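Local coordinates for 2,3,4,5-tetrahydropyridine-2,6-dicarboxylate N-succinyltransferase (Campylobacter jejuni, PDB 2RIJ), which probably catalyses the transfer of a succinyl group from succinyl-CoA to cyclic tetrahydrodipicolinate, the first step of the succinylase route to lysine, at residues A31-G36 and E123-C128; A49-E54 and L148-V153; L85-I90 and I114-F119. All blocks are in the same frame, centred on the assembly; numbering follows the deposited sequence. Where two conformers were deposited one is given.

In the fold
All three contacts lie in the N-terminal part of the chain, away from the predicted succinyl-CoA site, and illustrate how one antiparallel sheet organises the helices packed on it. Interaction 1 joins strands 27-35 and 124-129 within the sheet. Interaction 2, centred about 17 Å from it, sets strand 52-53, another neighbour of strand 27-35, against the end of helix 138-149. Interaction 3 packs helix 87-96 against helix 107-117, its centre about 12 Å from interaction 1, which it touches, and about 22 Å from interaction 2. Along the chain interactions 1 and 2 cross, and interaction 3 is nested inside both. The sheet thus ties both helix packings into one N-terminal unit that also faces the second subunit.

Interaction 1 of 3, residues A31-G36 and E123-C128; sequences ARLDRG and EFSFVC
Ala31 and Ser125 face each other as an antiparallel hydrogen-bonded pair: Ala31 N donates to Ser125 O at 2.9 Å and Ser125 N returns a bond to Ala31 O at 3.0 Å. The next pair, Arg32 with Phe124, is non-hydrogen-bonded, and beyond it Leu33 N reaches Glu123 O at 2.8 Å with a nearly straight N-H (167°). Ala31 O and Glu123 O also receive CA-H contacts, from Phe124 and Arg32 respectively.

The side chains of Arg32 and Glu123 run side by side, yet their charged ends do not meet. Instead water 1 accepts from Arg32 NH1 and donates to Leu33 O and Glu123 OE2. A bend at chi3 (55°) lets Arg32 NH1 form a salt bridge with Asp34 OD1 at 2.9 Å, in the guanidinium plane but 45° out of the carboxylate plane; NE is taken by Lys191 O of the second subunit. Asp34 OD2 accepts from Gln45 NE2. Arg35 NE binds Asp122 O, NH1 binds Lys40 O, and water 2 joins NH2 to Ser125 OG in the conformer given.

Strand 43-48 continues the sheet beyond strand 27-35, as strand 80-84 does beyond strand 124-129. Helix 138-149 covers Leu33 and Val127, whereas helix 57-69 packs on Phe126.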
loop_
_atom_site.group_PDB
_atom_site.type_symbol
_atom_site.label_atom_id
_atom_site.label_comp_id
_atom_site.label_asym_id
_atom_site.label_seq_id
_atom_site.Cartn_x
_atom_site.Cartn_y
_atom_site.Cartn_z
ATOM N N ALA A 31 -62.255 -6.754 4.623
ATOM C CA ALA A 31 -61.388 -7.903 4.577
ATOM C C ALA A 31 -62.111 -9.227 4.793
ATOM O O ALA A 31 -63.012 -9.314 5.609
ATOM C CB ALA A 31 -60.311 -7.761 5.640
ATOM N N ARG A 32 -61.703 -10.266 4.061
ATOM C CA ARG A 32 -62.039 -11.633 4.400
ATOM C C ARG A 32 -60.951 -12.107 5.336
ATOM O O ARG A 32 -59.745 -11.989 5.030
ATOM C CB ARG A 32 -62.090 -12.523 3.155
ATOM C CG ARG A 32 -62.481 -13.942 3.444
ATOM C CD ARG A 32 -62.336 -14.898 2.218
ATOM N NE ARG A 32 -60.979 -14.851 1.664
ATOM C CZ ARG A 32 -59.906 -15.399 2.232
ATOM N NH1 ARG A 32 -59.972 -16.044 3.372
ATOM N NH2 ARG A 32 -58.720 -15.265 1.644
ATOM N N LEU A 33 -61.338 -12.653 6.488
ATOM C CA LEU A 33 -60.381 -13.069 7.501
ATOM C C LEU A 33 -60.134 -14.582 7.530
ATOM O O LEU A 33 -61.058 -15.376 7.345
ATOM C CB LEU A 33 -60.839 -12.648 8.892
ATOM C CG LEU A 33 -61.235 -11.183 9.114
ATOM C CD1 LEU A 33 -61.660 -11.045 10.611
ATOM C CD2 LEU A 33 -60.181 -10.198 8.710
ATOM N N ASP A 34 -58.883 -14.959 7.792
ATOM C CA ASP A 34 -58.524 -16.328 8.078
ATOM C C ASP A 34 -58.313 -16.401 9.580
ATOM O O ASP A 34 -57.526 -15.639 10.121
ATOM C CB ASP A 34 -57.243 -16.727 7.353
ATOM C CG ASP A 34 -57.412 -16.772 5.831
ATOM O OD1 ASP A 34 -58.337 -17.477 5.344
ATOM O OD2 ASP A 34 -56.619 -16.111 5.116
ATOM N N ARG A 35 -59.030 -17.301 10.250
ATOM C CA ARG A 35 -58.964 -17.462 11.715
ATOM C C ARG A 35 -58.221 -18.740 12.095
ATOM O O ARG A 35 -58.072 -19.632 11.279
ATOM C CB ARG A 35 -60.375 -17.512 12.285
ATOM C CG ARG A 35 -61.137 -16.196 12.041
ATOM C CD ARG A 35 -62.629 -16.369 12.289
ATOM N NE ARG A 35 -63.311 -15.087 12.166
ATOM C CZ ARG A 35 -63.315 -14.168 13.121
ATOM N NH1 ARG A 35 -62.657 -14.381 14.263
ATOM N NH2 ARG A 35 -63.943 -13.020 12.915
ATOM N N GLY A 36 -57.790 -18.824 13.344
ATOM C CA GLY A 36 -57.104 -19.995 13.868
ATOM C C GLY A 36 -57.967 -21.241 13.805
ATOM O O GLY A 36 -59.173 -21.174 14.043
ATOM N N GLU A 123 -66.718 -13.942 8.807
ATOM C CA GLU A 123 -65.794 -14.150 7.687
ATOM C C GLU A 123 -65.264 -12.795 7.189
ATOM O O GLU A 123 -64.138 -12.693 6.702
ATOM C CB GLU A 123 -66.599 -14.839 6.573
ATOM C CG GLU A 123 -65.882 -15.142 5.251
ATOM C CD GLU A 123 -65.131 -16.456 5.262
ATOM O OE1 GLU A 123 -65.098 -17.099 6.323
ATOM O OE2 GLU A 123 -64.594 -16.838 4.206
ATOM N N PHE A 124 -66.110 -11.762 7.268
ATOM C CA PHE A 124 -65.823 -10.462 6.717
ATOM C C PHE A 124 -65.869 -9.382 7.786
ATOM O O PHE A 124 -66.697 -9.416 8.714
ATOM C CB PHE A 124 -66.808 -10.131 5.599
ATOM C CG PHE A 124 -66.868 -11.149 4.517
ATOM C CD1 PHE A 124 -65.947 -11.150 3.499
ATOM C CD2 PHE A 124 -67.903 -12.079 4.478
ATOM C CE1 PHE A 124 -65.996 -12.112 2.462
ATOM C CE2 PHE A 124 -67.974 -13.037 3.452
ATOM C CZ PHE A 124 -67.036 -13.047 2.440
ATOM N N SER A 125 -64.959 -8.426 7.661
ATOM C CA SER A 125 -64.826 -7.342 8.640
ATOM C C SER A 125 -64.537 -6.024 7.940
ATOM O O SER A 125 -63.713 -5.948 7.022
ATOM C CB SER A 125 -63.703 -7.614 9.645
ATOM O OG SER A 125 -64.037 -8.627 10.580
ATOM N N PHE A 126 -65.236 -4.988 8.379
ATOM C CA PHE A 126 -64.933 -3.632 7.978
ATOM C C PHE A 126 -63.749 -3.119 8.787
ATOM O O PHE A 126 -63.652 -3.321 10.009
ATOM C CB PHE A 126 -66.129 -2.749 8.218
ATOM C CG PHE A 126 -65.935 -1.334 7.789
ATOM C CD1 PHE A 126 -65.975 -0.993 6.448
ATOM C CD2 PHE A 126 -65.712 -0.338 8.731
ATOM C CE1 PHE A 126 -65.830 0.326 6.066
ATOM C CE2 PHE A 126 -65.546 0.973 8.351
ATOM C CZ PHE A 126 -65.631 1.315 7.030
ATOM N N VAL A 127 -62.817 -2.493 8.088
ATOM C CA VAL A 127 -61.558 -2.044 8.679
ATOM C C VAL A 127 -61.360 -0.626 8.202
ATOM O O VAL A 127 -61.398 -0.376 7.020
ATOM C CB VAL A 127 -60.371 -2.938 8.231
ATOM C CG1 VAL A 127 -59.084 -2.535 8.917
ATOM C CG2 VAL A 127 -60.699 -4.422 8.484
ATOM N N CYS A 128 -61.192 0.308 9.128
ATOM C CA CYS A 128 -60.873 1.667 8.744
ATOM C C CYS A 128 -59.878 2.344 9.674
ATOM O O CYS A 128 -59.784 2.020 10.863
ATOM C CB CYS A 128 -62.137 2.506 8.532
ATOM S SG CYS A 128 -62.884 3.190 9.983
HETATM O O HOH W 1 -61.959 -16.980 5.171
HETATM O O HOH W 2 -65.053 -11.207 10.826
#

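Interaction 2 of 3, residues A49-E54 and L148-V153; sequences ALINYE and LSTKKV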
loop_
_atom_site.group_PDB
_atom_site.type_symbol
_atom_site.label_atom_id
_atom_site.label_comp_id
_atom_site.label_asym_id
_atom_site.label_seq_id
_atom_site.Cartn_x
_atom_site.Cartn_y
_atom_site.Cartn_z
ATOM N N ALA A 49 -59.956 -6.924 -1.489
ATOM C CA ALA A 49 -59.961 -6.804 -2.937
ATOM C C ALA A 49 -60.067 -5.362 -3.394
ATOM O O ALA A 49 -59.954 -5.099 -4.591
ATOM C CB ALA A 49 -61.115 -7.633 -3.542
ATOM N N LEU A 50 -60.277 -4.444 -2.442
ATOM C CA LEU A 50 -60.433 -3.006 -2.725
ATOM C C LEU A 50 -59.938 -2.227 -1.520
ATOM O O LEU A 50 -60.339 -2.509 -0.392
ATOM C CB LEU A 50 -61.900 -2.621 -2.963
ATOM C CG LEU A 50 -62.621 -3.018 -4.249
ATOM C CD1 LEU A 50 -64.142 -2.746 -4.103
ATOM C CD2 LEU A 50 -62.022 -2.312 -5.478
ATOM N N ILE A 51 -59.051 -1.274 -1.764
ATOM C CA ILE A 51 -58.523 -0.387 -0.753
ATOM C C ILE A 51 -58.923 1.020 -1.123
ATOM O O ILE A 51 -58.724 1.484 -2.259
ATOM C CB ILE A 51 -56.956 -0.437 -0.715
ATOM C CG1 ILE A 51 -56.467 -1.852 -0.516
ATOM C CG2 ILE A 51 -56.376 0.515 0.339
ATOM C CD1 ILE A 51 -56.852 -2.408 0.872
ATOM N N ASN A 52 -59.466 1.710 -0.144
ATOM C CA ASN A 52 -59.870 3.094 -0.310
ATOM C C ASN A 52 -58.901 3.927 0.524
ATOM O O ASN A 52 -58.674 3.626 1.713
ATOM C CB ASN A 52 -61.309 3.287 0.163
ATOM C CG ASN A 52 -62.315 2.541 -0.685
ATOM O OD1 ASN A 52 -62.728 3.024 -1.727
ATOM N ND2 ASN A 52 -62.732 1.374 -0.225
ATOM N N TYR A 53 -58.269 4.914 -0.104
ATOM C CA TYR A 53 -57.383 5.848 0.623
ATOM C C TYR A 53 -57.802 7.260 0.279
ATOM O O TYR A 53 -57.736 7.644 -0.864
ATOM C CB TYR A 53 -55.909 5.646 0.273
ATOM C CG TYR A 53 -55.025 6.597 1.028
ATOM C CD1 TYR A 53 -54.843 6.450 2.404
ATOM C CD2 TYR A 53 -54.424 7.660 0.399
ATOM C CE1 TYR A 53 -54.066 7.330 3.106
ATOM C CE2 TYR A 53 -53.656 8.572 1.121
ATOM C CZ TYR A 53 -53.497 8.386 2.461
ATOM O OH TYR A 53 -52.756 9.257 3.187
ATOM N N GLU A 54 -58.253 8.014 1.267
ATOM C CA GLU A 54 -58.643 9.416 1.088
ATOM C C GLU A 54 -59.606 9.603 -0.103
ATOM O O GLU A 54 -59.458 10.498 -0.937
ATOM C CB GLU A 54 -57.399 10.334 1.030
ATOM C CG GLU A 54 -56.564 10.335 2.334
ATOM C CD GLU A 54 -57.183 11.181 3.449
ATOM O OE1 GLU A 54 -58.328 11.643 3.283
ATOM O OE2 GLU A 54 -56.517 11.389 4.490
ATOM N N LEU A 148 -49.354 0.345 1.453
ATOM C CA LEU A 148 -47.972 0.351 0.917
ATOM C C LEU A 148 -47.876 -0.435 -0.389
ATOM O O LEU A 148 -47.448 0.114 -1.387
ATOM C CB LEU A 148 -46.978 -0.155 1.958
ATOM C CG LEU A 148 -46.707 0.770 3.158
ATOM C CD1 LEU A 148 -46.162 -0.039 4.338
ATOM C CD2 LEU A 148 -45.798 1.930 2.727
ATOM N N SER A 149 -48.294 -1.698 -0.395
ATOM C CA SER A 149 -48.094 -2.559 -1.581
ATOM C C SER A 149 -48.929 -2.190 -2.824
ATOM O O SER A 149 -48.486 -2.438 -3.941
ATOM C CB SER A 149 -48.230 -4.022 -1.210
ATOM O OG SER A 149 -47.184 -4.368 -0.319
ATOM N N THR A 150 -50.090 -1.552 -2.603
ATOM C CA THR A 150 -50.925 -1.009 -3.673
ATOM C C THR A 150 -50.449 0.384 -4.094
ATOM O O THR A 150 -50.980 0.945 -5.025
ATOM C CB THR A 150 -52.420 -0.889 -3.229
ATOM O OG1 THR A 150 -52.535 0.095 -2.173
ATOM C CG2 THR A 150 -53.015 -2.266 -2.775
ATOM N N LYS A 151 -49.471 0.948 -3.380
ATOM C CA LYS A 151 -48.892 2.243 -3.622
ATOM C C LYS A 151 -49.907 3.382 -3.455
ATOM O O LYS A 151 -49.743 4.428 -4.057
ATOM C CB LYS A 151 -48.179 2.291 -4.983
ATOM C CG LYS A 151 -47.096 1.238 -5.125
ATOM C CD LYS A 151 -46.214 1.406 -6.391
ATOM C CE LYS A 151 -46.901 0.988 -7.652
ATOM N NZ LYS A 151 -47.106 -0.427 -7.791
ATOM N N LYS A 152 -50.915 3.197 -2.597
ATOM C CA LYS A 152 -51.847 4.313 -2.262
ATOM C C LYS A 152 -51.132 5.368 -1.424
ATOM O O LYS A 152 -51.513 6.533 -1.431
ATOM C CB LYS A 152 -53.078 3.806 -1.495
ATOM C CG LYS A 152 -54.005 2.886 -2.272
ATOM C CD LYS A 152 -55.075 3.658 -2.961
ATOM C CE LYS A 152 -56.029 2.769 -3.711
ATOM N NZ LYS A 152 -56.954 3.674 -4.454
ATOM N N VAL A 153 -50.138 4.930 -0.651
ATOM C CA VAL A 153 -49.275 5.795 0.145
ATOM C C VAL A 153 -47.799 5.487 -0.163
ATOM O O VAL A 153 -47.454 4.365 -0.562
ATOM C CB VAL A 153 -49.500 5.633 1.677
ATOM C CG1 VAL A 153 -50.996 5.911 2.062
ATOM C CG2 VAL A 153 -49.010 4.249 2.183
HETATM O O HOH W 3 -58.997 1.792 -5.211
#
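The backbones of Tyr53 and Lys152 come to 6.4 Å between their CA atoms, where strand 52-53 passes the turn that follows helix 138-149; Lys151, with positive phi, closes that helix in a Schellman motif. Val153 then meets the tyrosine ring over one face. Its CG1 lies 3.6 Å from the centroid of the Tyr53 ring, 17° off the normal, in a CH-pi contact, and Glu54 CG lies over the opposite face. Tyr53 CG lies anti to the backbone N (chi1 -180°), which extends the side chain to Val153.

Lys152 runs alongside the strand after a bend at chi2 (-91°). Its CB packs 3.8 Å from Tyr53 CB, and farther out its CE lies 3.3 Å from Ile51 O. Lys152 NZ is hydrogen-bonded chiefly to Gln55 OE1, and water 3, 2.9 Å from NZ, links it as well to Ile51 O. At the other end of the contact Ile51 CG1 rests 4.1 Å from Thr150 CG2, while Thr150 OG1 is hydrogen-bonded back to Tyr146 O in the last turn of the helix.

Helix 138-149 thus lies against the sheet: its Leu143, Tyr146 and Leu147 touch Ile51, and Leu147 also touches Tyr53. Strand 52-53 itself pairs with strand 27-35 through Asn52 and Phe28.

Interaction 3 of 3, residues L85-I90 and I114-F119; sequences LKLEDI and IIKDKF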
loop_
_atom_site.group_PDB
_atom_site.type_symbol
_atom_site.label_atom_id
_atom_site.label_comp_id
_atom_site.label_asym_id
_atom_site.label_seq_id
_atom_site.Cartn_x
_atom_site.Cartn_y
_atom_site.Cartn_z
ATOM N N LEU A 85 -68.731 -7.905 9.981
ATOM C CA LEU A 85 -69.965 -7.659 9.253
ATOM C C LEU A 85 -70.965 -8.810 9.451
ATOM O O LEU A 85 -70.608 -9.995 9.394
ATOM C CB LEU A 85 -69.691 -7.487 7.752
ATOM C CG LEU A 85 -68.995 -6.184 7.391
ATOM C CD1 LEU A 85 -68.238 -6.399 6.087
ATOM C CD2 LEU A 85 -70.059 -5.016 7.303
ATOM N N LYS A 86 -72.204 -8.421 9.721
ATOM C CA LYS A 86 -73.371 -9.296 9.692
ATOM C C LYS A 86 -74.107 -9.102 8.366
ATOM O O LYS A 86 -73.961 -8.058 7.717
ATOM C CB LYS A 86 -74.287 -8.950 10.868
ATOM C CG LYS A 86 -73.595 -9.159 12.188
ATOM C CD LYS A 86 -74.500 -8.935 13.341
ATOM C CE LYS A 86 -73.864 -9.477 14.588
ATOM N NZ LYS A 86 -74.726 -9.324 15.773
ATOM N N LEU A 87 -74.950 -10.065 7.997
ATOM C CA LEU A 87 -75.736 -9.938 6.759
ATOM C C LEU A 87 -76.558 -8.656 6.766
ATOM O O LEU A 87 -76.672 -7.987 5.751
ATOM C CB LEU A 87 -76.650 -11.136 6.524
ATOM C CG LEU A 87 -77.341 -11.244 5.157
ATOM C CD1 LEU A 87 -76.331 -11.148 4.046
ATOM C CD2 LEU A 87 -78.189 -12.567 5.090
ATOM N N GLU A 88 -77.133 -8.321 7.910
ATOM C CA GLU A 88 -77.967 -7.132 8.032
ATOM C C GLU A 88 -77.229 -5.854 7.661
ATOM O O GLU A 88 -77.825 -4.916 7.105
ATOM C CB GLU A 88 -78.539 -7.054 9.450
ATOM C CG GLU A 88 -77.550 -6.834 10.549
ATOM C CD GLU A 88 -78.154 -7.104 11.918
ATOM O OE1 GLU A 88 -78.906 -6.230 12.436
ATOM O OE2 GLU A 88 -77.886 -8.204 12.462
ATOM N N ASP A 89 -75.921 -5.827 7.952
ATOM C CA ASP A 89 -75.062 -4.691 7.633
ATOM C C ASP A 89 -74.926 -4.548 6.123
ATOM O O ASP A 89 -74.999 -3.439 5.585
ATOM C CB ASP A 89 -73.679 -4.852 8.257
ATOM C CG ASP A 89 -73.709 -5.005 9.778
ATOM O OD1 ASP A 89 -74.577 -4.401 10.471
ATOM O OD2 ASP A 89 -72.828 -5.747 10.274
ATOM N N ILE A 90 -74.758 -5.681 5.449
ATOM C CA ILE A 90 -74.605 -5.702 3.998
ATOM C C ILE A 90 -75.917 -5.279 3.344
ATOM O O ILE A 90 -75.925 -4.459 2.420
ATOM C CB ILE A 90 -74.153 -7.100 3.512
ATOM C CG1 ILE A 90 -72.727 -7.377 4.008
ATOM C CG2 ILE A 90 -74.210 -7.168 2.015
ATOM C CD1 ILE A 90 -72.455 -8.811 4.399
ATOM N N ILE A 114 -71.162 -8.955 -3.912
ATOM C CA ILE A 114 -70.395 -10.214 -3.869
ATOM C C ILE A 114 -70.363 -10.805 -2.464
ATOM O O ILE A 114 -70.589 -11.983 -2.286
ATOM C CB ILE A 114 -68.944 -10.030 -4.418
ATOM C CG1 ILE A 114 -68.963 -9.908 -5.942
ATOM C CG2 ILE A 114 -68.054 -11.232 -4.037
ATOM C CD1 ILE A 114 -67.748 -9.185 -6.579
ATOM N N ILE A 115 -70.113 -9.965 -1.462
ATOM C CA ILE A 115 -70.060 -10.425 -0.086
ATOM C C ILE A 115 -71.435 -10.969 0.344
ATOM O O ILE A 115 -71.505 -11.999 0.994
ATOM C CB ILE A 115 -69.578 -9.304 0.849
ATOM C CG1 ILE A 115 -68.092 -9.015 0.591
ATOM C CG2 ILE A 115 -69.793 -9.661 2.323
ATOM C CD1 ILE A 115 -67.635 -7.718 1.262
ATOM N N LYS A 116 -72.511 -10.291 -0.046
ATOM C CA LYS A 116 -73.881 -10.774 0.273
ATOM C C LYS A 116 -74.077 -12.157 -0.303
ATOM O O LYS A 116 -74.466 -13.079 0.396
ATOM C CB LYS A 116 -74.952 -9.866 -0.303
ATOM C CG LYS A 116 -76.380 -10.304 0.093
ATOM C CD LYS A 116 -77.440 -9.547 -0.651
ATOM C CE LYS A 116 -78.841 -10.198 -0.455
ATOM N NZ LYS A 116 -79.225 -10.615 0.939
ATOM N N ASP A 117 -73.779 -12.292 -1.583
ATOM C CA ASP A 117 -73.815 -13.592 -2.240
ATOM C C ASP A 117 -72.933 -14.681 -1.609
ATOM O O ASP A 117 -73.333 -15.845 -1.574
ATOM C CB ASP A 117 -73.488 -13.400 -3.723
ATOM C CG ASP A 117 -73.576 -14.695 -4.516
ATOM O OD1 ASP A 117 -74.618 -15.365 -4.423
ATOM O OD2 ASP A 117 -72.605 -15.036 -5.231
ATOM N N LYS A 118 -71.767 -14.336 -1.068
ATOM C CA LYS A 118 -70.894 -15.324 -0.457
ATOM C C LYS A 118 -70.840 -15.218 1.064
ATOM O O LYS A 118 -69.859 -15.663 1.680
ATOM C CB LYS A 118 -69.464 -15.177 -1.004
ATOM C CG LYS A 118 -69.340 -15.028 -2.514
ATOM C CD LYS A 118 -69.718 -16.308 -3.187
ATOM C CE LYS A 118 -69.318 -16.337 -4.643
ATOM N NZ LYS A 118 -69.741 -17.661 -5.180
ATOM N N PHE A 119 -71.877 -14.639 1.672
ATOM C CA PHE A 119 -71.825 -14.287 3.084
ATOM C C PHE A 119 -71.616 -15.505 3.934
ATOM O O PHE A 119 -72.201 -16.553 3.673
ATOM C CB PHE A 119 -73.083 -13.558 3.565
ATOM C CG PHE A 119 -72.963 -13.095 4.974
ATOM C CD1 PHE A 119 -72.232 -11.955 5.268
ATOM C CD2 PHE A 119 -73.495 -13.838 6.012
ATOM C CE1 PHE A 119 -72.048 -11.551 6.570
ATOM C CE2 PHE A 119 -73.321 -13.453 7.321
ATOM C CZ PHE A 119 -72.604 -12.309 7.605
#
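Phe119, just beyond the end of helix 107-117, reaches across to the start of helix 87-96 and meets its first turn over one ring face. Leu87 CB stands above that face, 4.2 Å from the Phe119 ring centroid and 12° off the normal, a CH-pi contact. With CG placed opposite the backbone N (chi1 -175°), the ring extends far enough for Phe119 CZ to come within 3.3 Å of Leu87 N, while Leu85 O sits at the ring edge, near its plane. Asp89 OD2 accepts from Lys86 N at 2.8 Å, fastening the helix start against which the phenylalanine packs.

This ring against Leu87 forms one tight part; the other lies inward, at Ile90. Its CD1 touches Phe119 CD1 at 3.3 Å and, roughly at right angles to that direction, Ile115 CG2 at 3.5 Å. Both distances are of one of two deposited Ile90 conformers, so the exact tightness is doubtful. Behind this apolar patch Leu85 and Ile115 both pack on Ile30 and Phe124 of the sheet.

Toward solvent the contact is looser. Leu87 CD1 approaches Lys116 CG only to 4.0 Å, and the exposed lysine carries its ammonium group on to a salt bridge with Asp91.

Between the two segments the contact is therefore apolar, made of dispersion and CH-pi contacts; the charged link between the helices, Lys116 to Asp91, lies just beyond them and borders the apolar part on its exposed side.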